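Local structure of thiamin pyrophosphokinase (Geobacillus thermodenitrificans, 3K94) at residues Leu85-Ala88 against Val89-Ala93; Thr134-Pro138 against Gly139-Val143. The protein probably catalyses the transfer of pyrophosphate from ATP to thiamine, yielding thiamine diphosphate. All blocks are in the same frame, centred on the assembly; numbering follows the deposited sequence.

Interaction 1 (Leu85-Ala88 against Val89-Ala93); sequences LDWA and VEQTA
Val89 N closes a last alpha-helical hydrogen bond on Leu85 O (2.9 Å), after which helix 80-88 ends in a type I beta turn from Ala88 to Gln91, pinned by the bond from Gln91 N to Ala88 O at 3.0 Å. Trp87 and Gln91 meet over this end. CG of Trp87 lies anti to its own N (chi1 169°), swinging the indole back over the turn, while Gln91, bent at chi2, lays its amide across one indole face, the planes 22° apart. Gln91 CG sits 4.0 Å from the centroid of the six-membered ring, almost on its normal, a CH-pi contact. Gln91 NE2 donates to Trp87 O at 3.2 Å. Glu90 N reaches Trp87 O at 2.9 Å from the opposite face of its carbonyl plane. On another side of the helix, Leu85 CD1 packs 3.9 Å from Val89 CG1, with Tyr119 touching both side chains and Tyr119 OH hydrogen-bonded to Asp86 OD1. A water accepts from Ala93 N and donates to Ala88 O. Leu85 O, Trp87 O and Ala88 O each find donors, and the Gln91 NE2 bond to Trp87 O, near the amide plane, probably helps hold that amide stacked on the indole.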
loop_
_atom_site.group_PDB
_atom_site.type_symbol
_atom_site.label_atom_id
_atom_site.label_comp_id
_atom_site.label_asym_id
_atom_site.label_seq_id
_atom_site.Cartn_x
_atom_site.Cartn_y
_atom_site.Cartn_z
ATOM N N LEU B 85 2.921 18.737 1.379
ATOM C CA LEU B 85 3.599 18.294 2.589
ATOM C C LEU B 85 4.873 19.107 2.856
ATOM O O LEU B 85 5.139 19.479 4.001
ATOM C CB LEU B 85 3.913 16.804 2.545
ATOM C CG LEU B 85 4.562 16.263 3.820
ATOM C CD1 LEU B 85 3.642 16.392 5.044
ATOM C CD2 LEU B 85 4.979 14.843 3.593
ATOM N N ASP B 86 5.646 19.377 1.803
ATOM C CA ASP B 86 6.839 20.210 1.915
ATOM C C ASP B 86 6.508 21.534 2.634
ATOM O O ASP B 86 7.276 22.026 3.462
ATOM C CB ASP B 86 7.411 20.498 0.524
ATOM C CG ASP B 86 8.123 19.304 -0.092
ATOM O OD1 ASP B 86 8.431 18.327 0.632
ATOM O OD2 ASP B 86 8.376 19.346 -1.316
ATOM N N TRP B 87 5.350 22.102 2.320
ATOM C CA TRP B 87 4.918 23.339 2.951
ATOM C C TRP B 87 4.479 23.064 4.388
ATOM O O TRP B 87 4.959 23.696 5.332
ATOM C CB TRP B 87 3.795 24.010 2.135
ATOM C CG TRP B 87 3.116 25.150 2.861
ATOM C CD1 TRP B 87 3.545 26.452 2.936
ATOM C CD2 TRP B 87 1.900 25.087 3.625
ATOM N NE1 TRP B 87 2.677 27.190 3.705
ATOM C CE2 TRP B 87 1.660 26.383 4.137
ATOM C CE3 TRP B 87 0.998 24.062 3.936
ATOM C CZ2 TRP B 87 0.553 26.680 4.937
ATOM C CZ3 TRP B 87 -0.107 24.362 4.725
ATOM C CH2 TRP B 87 -0.315 25.658 5.218
ATOM N N ALA B 88 3.568 22.112 4.551
ATOM C CA ALA B 88 3.067 21.725 5.871
ATOM C C ALA B 88 4.162 21.535 6.921
ATOM O O ALA B 88 4.020 21.997 8.050
ATOM C CB ALA B 88 2.229 20.454 5.762
ATOM N N VAL B 89 5.242 20.840 6.571
ATOM C CA VAL B 89 6.288 20.568 7.564
ATOM C C VAL B 89 7.051 21.815 8.026
ATOM O O VAL B 89 7.894 21.724 8.915
ATOM C CB VAL B 89 7.318 19.522 7.086
ATOM C CG1 VAL B 89 6.627 18.217 6.745
ATOM C CG2 VAL B 89 8.123 20.059 5.905
ATOM N N GLU B 90 6.758 22.965 7.425
ATOM C CA GLU B 90 7.366 24.225 7.847
ATOM C C GLU B 90 6.506 25.014 8.826
ATOM O O GLU B 90 6.938 26.050 9.334
ATOM C CB GLU B 90 7.667 25.121 6.641
ATOM C CG GLU B 90 8.723 24.587 5.710
ATOM C CD GLU B 90 8.973 25.517 4.541
ATOM O OE1 GLU B 90 10.029 25.375 3.896
ATOM O OE2 GLU B 90 8.119 26.391 4.268
ATOM N N GLN B 91 5.293 24.535 9.083
ATOM C CA GLN B 91 4.328 25.307 9.857
ATOM C C GLN B 91 4.349 25.050 11.363
ATOM O O GLN B 91 3.567 25.639 12.112
ATOM C CB GLN B 91 2.918 25.079 9.304
ATOM C CG GLN B 91 2.824 25.328 7.808
ATOM C CD GLN B 91 3.424 26.671 7.412
ATOM O OE1 GLN B 91 3.200 27.686 8.077
ATOM N NE2 GLN B 91 4.187 26.681 6.330
ATOM N N THR B 92 5.233 24.169 11.806
ATOM C CA THR B 92 5.281 23.801 13.215
ATOM C C THR B 92 3.926 23.299 13.735
ATOM O O THR B 92 3.429 23.748 14.771
ATOM C CB THR B 92 5.785 24.969 14.086
ATOM O OG1 THR B 92 4.747 25.949 14.241
ATOM C CG2 THR B 92 7.018 25.611 13.451
ATOM N N ALA B 93 3.339 22.361 13.004
ATOM C CA ALA B 93 2.111 21.701 13.427
ATOM C C ALA B 93 2.464 20.554 14.373
ATOM O O ALA B 93 3.528 19.951 14.256
ATOM C CB ALA B 93 1.352 21.178 12.211
HETATM O O HOH W 1 4.634 21.259 10.829
#

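Interaction 2 (Thr134-Pro138 against Gly139-Val143); sequences TVHLP and GTYTV
Tyr141, third residue of strand 139-144, turns its ring back across the bend to meet His136, at the end of strand 131-136, and the backbone of Leu137. With CG anti to its carbonyl carbon (chi1 -60°), the phenol reaches across the chain reversal, and Tyr141 OH donates to Leu137 O at 2.5 Å, a short bond. The acceptor lies at the edge of the phenol, in the ring plane, whereas the hydroxyl stands 41° out of the plane of the Leu137 carbonyl. A water bridges the same two residues, accepting from Leu137 N at 3.0 Å and donating to Tyr141 OH at 3.1 Å. The hydroxyl thereby engages both polar backbone groups of Leu137, one directly and one through solvent.

Pro138 and Gly139 carry the chain round beneath this clasp. Pro138 CB lies 3.3 Å from Gly139 N, and the proline side chain also touches Phe199. At the backbone angles of Gly139 a CB would clash with Pro138 O, 2.6 Å away, so the lack of a side chain lets the chain turn here.

His136 meets the phenol face. Its imidazole edge points at that face in an edge-to-face pair, the planes inclined at 51°. The leading atom is His136 CD2, 3.8 Å above the centre of the Tyr141 ring, and His136 CB lies 3.9 Å from Tyr141 CE2. Phe197, on strand 194-199, meets both rings.

A leucine in place of Tyr141 would probably leave Leu137 O without its hydroxyl donor, strip the bridging water of one partner and deprive the His136 edge of its aromatic face. The contact thus combines a polar clasp at the hydroxyl with aromatic packing, tying two strands of different sheets across their connection.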
loop_
_atom_site.group_PDB
_atom_site.type_symbol
_atom_site.label_atom_id
_atom_site.label_comp_id
_atom_site.label_asym_id
_atom_site.label_seq_id
_atom_site.Cartn_x
_atom_site.Cartn_y
_atom_site.Cartn_z
ATOM N N THR B 134 2.193 5.111 9.836
ATOM C CA THR B 134 3.218 6.015 10.327
ATOM C C THR B 134 4.583 5.339 10.235
ATOM O O THR B 134 4.684 4.108 10.255
ATOM C CB THR B 134 2.978 6.432 11.804
ATOM O OG1 THR B 134 2.858 5.266 12.641
ATOM C CG2 THR B 134 1.725 7.280 11.940
ATOM N N VAL B 135 5.634 6.147 10.134
ATOM C CA VAL B 135 7.001 5.627 10.158
ATOM C C VAL B 135 7.769 6.334 11.270
ATOM O O VAL B 135 7.468 7.482 11.603
ATOM C CB VAL B 135 7.716 5.797 8.793
ATOM C CG1 VAL B 135 6.922 5.098 7.677
ATOM C CG2 VAL B 135 7.895 7.260 8.479
ATOM N N HIS B 136 8.755 5.654 11.843
ATOM C CA HIS B 136 9.391 6.143 13.066
ATOM C C HIS B 136 10.903 5.948 13.097
ATOM O O HIS B 136 11.427 4.931 12.625
ATOM C CB HIS B 136 8.781 5.444 14.287
ATOM C CG HIS B 136 7.313 5.673 14.437
ATOM N ND1 HIS B 136 6.368 4.795 13.951
ATOM C CD2 HIS B 136 6.625 6.694 15.000
ATOM C CE1 HIS B 136 5.160 5.261 14.217
ATOM N NE2 HIS B 136 5.289 6.418 14.841
ATOM N N LEU B 137 11.585 6.916 13.700
ATOM C CA LEU B 137 13.007 6.811 13.996
ATOM C C LEU B 137 13.155 6.303 15.431
ATOM O O LEU B 137 12.168 6.229 16.164
ATOM C CB LEU B 137 13.676 8.179 13.815
ATOM C CG LEU B 137 13.532 8.766 12.392
ATOM C CD1 LEU B 137 14.261 10.100 12.249
ATOM C CD2 LEU B 137 14.017 7.785 11.308
ATOM N N PRO B 138 14.382 5.942 15.845
ATOM C CA PRO B 138 14.519 5.408 17.205
ATOM C C PRO B 138 13.960 6.340 18.281
ATOM O O PRO B 138 14.008 7.572 18.165
ATOM C CB PRO B 138 16.034 5.227 17.358
ATOM C CG PRO B 138 16.508 4.956 15.952
ATOM C CD PRO B 138 15.643 5.851 15.084
ATOM N N GLY B 139 13.411 5.727 19.323
ATOM C CA GLY B 139 12.804 6.452 20.424
ATOM C C GLY B 139 11.774 5.563 21.091
ATOM O O GLY B 139 11.706 4.367 20.800
ATOM N N THR B 140 10.994 6.138 21.997
ATOM C CA THR B 140 9.894 5.440 22.640
ATOM C C THR B 140 8.621 6.158 22.252
ATOM O O THR B 140 8.561 7.390 22.276
ATOM C CB THR B 140 10.017 5.465 24.184
ATOM O OG1 THR B 140 11.223 4.808 24.591
ATOM C CG2 THR B 140 8.844 4.764 24.819
ATOM N N TYR B 141 7.595 5.398 21.901
ATOM C CA TYR B 141 6.372 5.995 21.389
ATOM C C TYR B 141 5.189 5.397 22.095
ATOM O O TYR B 141 5.220 4.229 22.470
ATOM C CB TYR B 141 6.259 5.745 19.882
ATOM C CG TYR B 141 7.408 6.336 19.102
ATOM C CD1 TYR B 141 7.388 7.678 18.717
ATOM C CD2 TYR B 141 8.520 5.567 18.768
ATOM C CE1 TYR B 141 8.441 8.234 18.017
ATOM C CE2 TYR B 141 9.581 6.113 18.064
ATOM C CZ TYR B 141 9.535 7.449 17.698
ATOM O OH TYR B 141 10.579 8.006 16.998
ATOM N N THR B 142 4.137 6.182 22.271
ATOM C CA THR B 142 2.923 5.665 22.885
ATOM C C THR B 142 1.967 5.136 21.838
ATOM O O THR B 142 2.028 5.513 20.664
ATOM C CB THR B 142 2.166 6.743 23.707
ATOM O OG1 THR B 142 1.756 7.801 22.833
ATOM C CG2 THR B 142 3.050 7.303 24.805
ATOM N N VAL B 143 1.078 4.261 22.285
ATOM C CA VAL B 143 -0.015 3.778 21.477
ATOM C C VAL B 143 -1.203 3.801 22.430
ATOM O O VAL B 143 -1.133 3.228 23.512
ATOM C CB VAL B 143 0.272 2.328 20.999
ATOM C CG1 VAL B 143 -0.917 1.749 20.273
ATOM C CG2 VAL B 143 1.504 2.297 20.118
HETATM O O HOH W 2 10.394 9.577 14.286
#

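How the interactions relate
Interaction 1 precedes interaction 2 along the chain, and the two do not touch: their centres are 20 Å apart and their nearest atoms about 9 Å. Residues 85-93 belong to the catalytic domain and lead from helix 80-88 toward strand 97-99. Residues 134-143 instead pass from strand 131-136 of the ten-stranded mixed sheet into strand 139-144 of a separate three-stranded antiparallel sheet, and residues 139-143 belong to the vitamin B1 binding domain. The segment after helix 106-118 comes close to both, since Tyr119 touches Leu85 and Val89 while Ala120 and Asp121 touch Leu137. Neither contact can be assigned to the active site from this geometry.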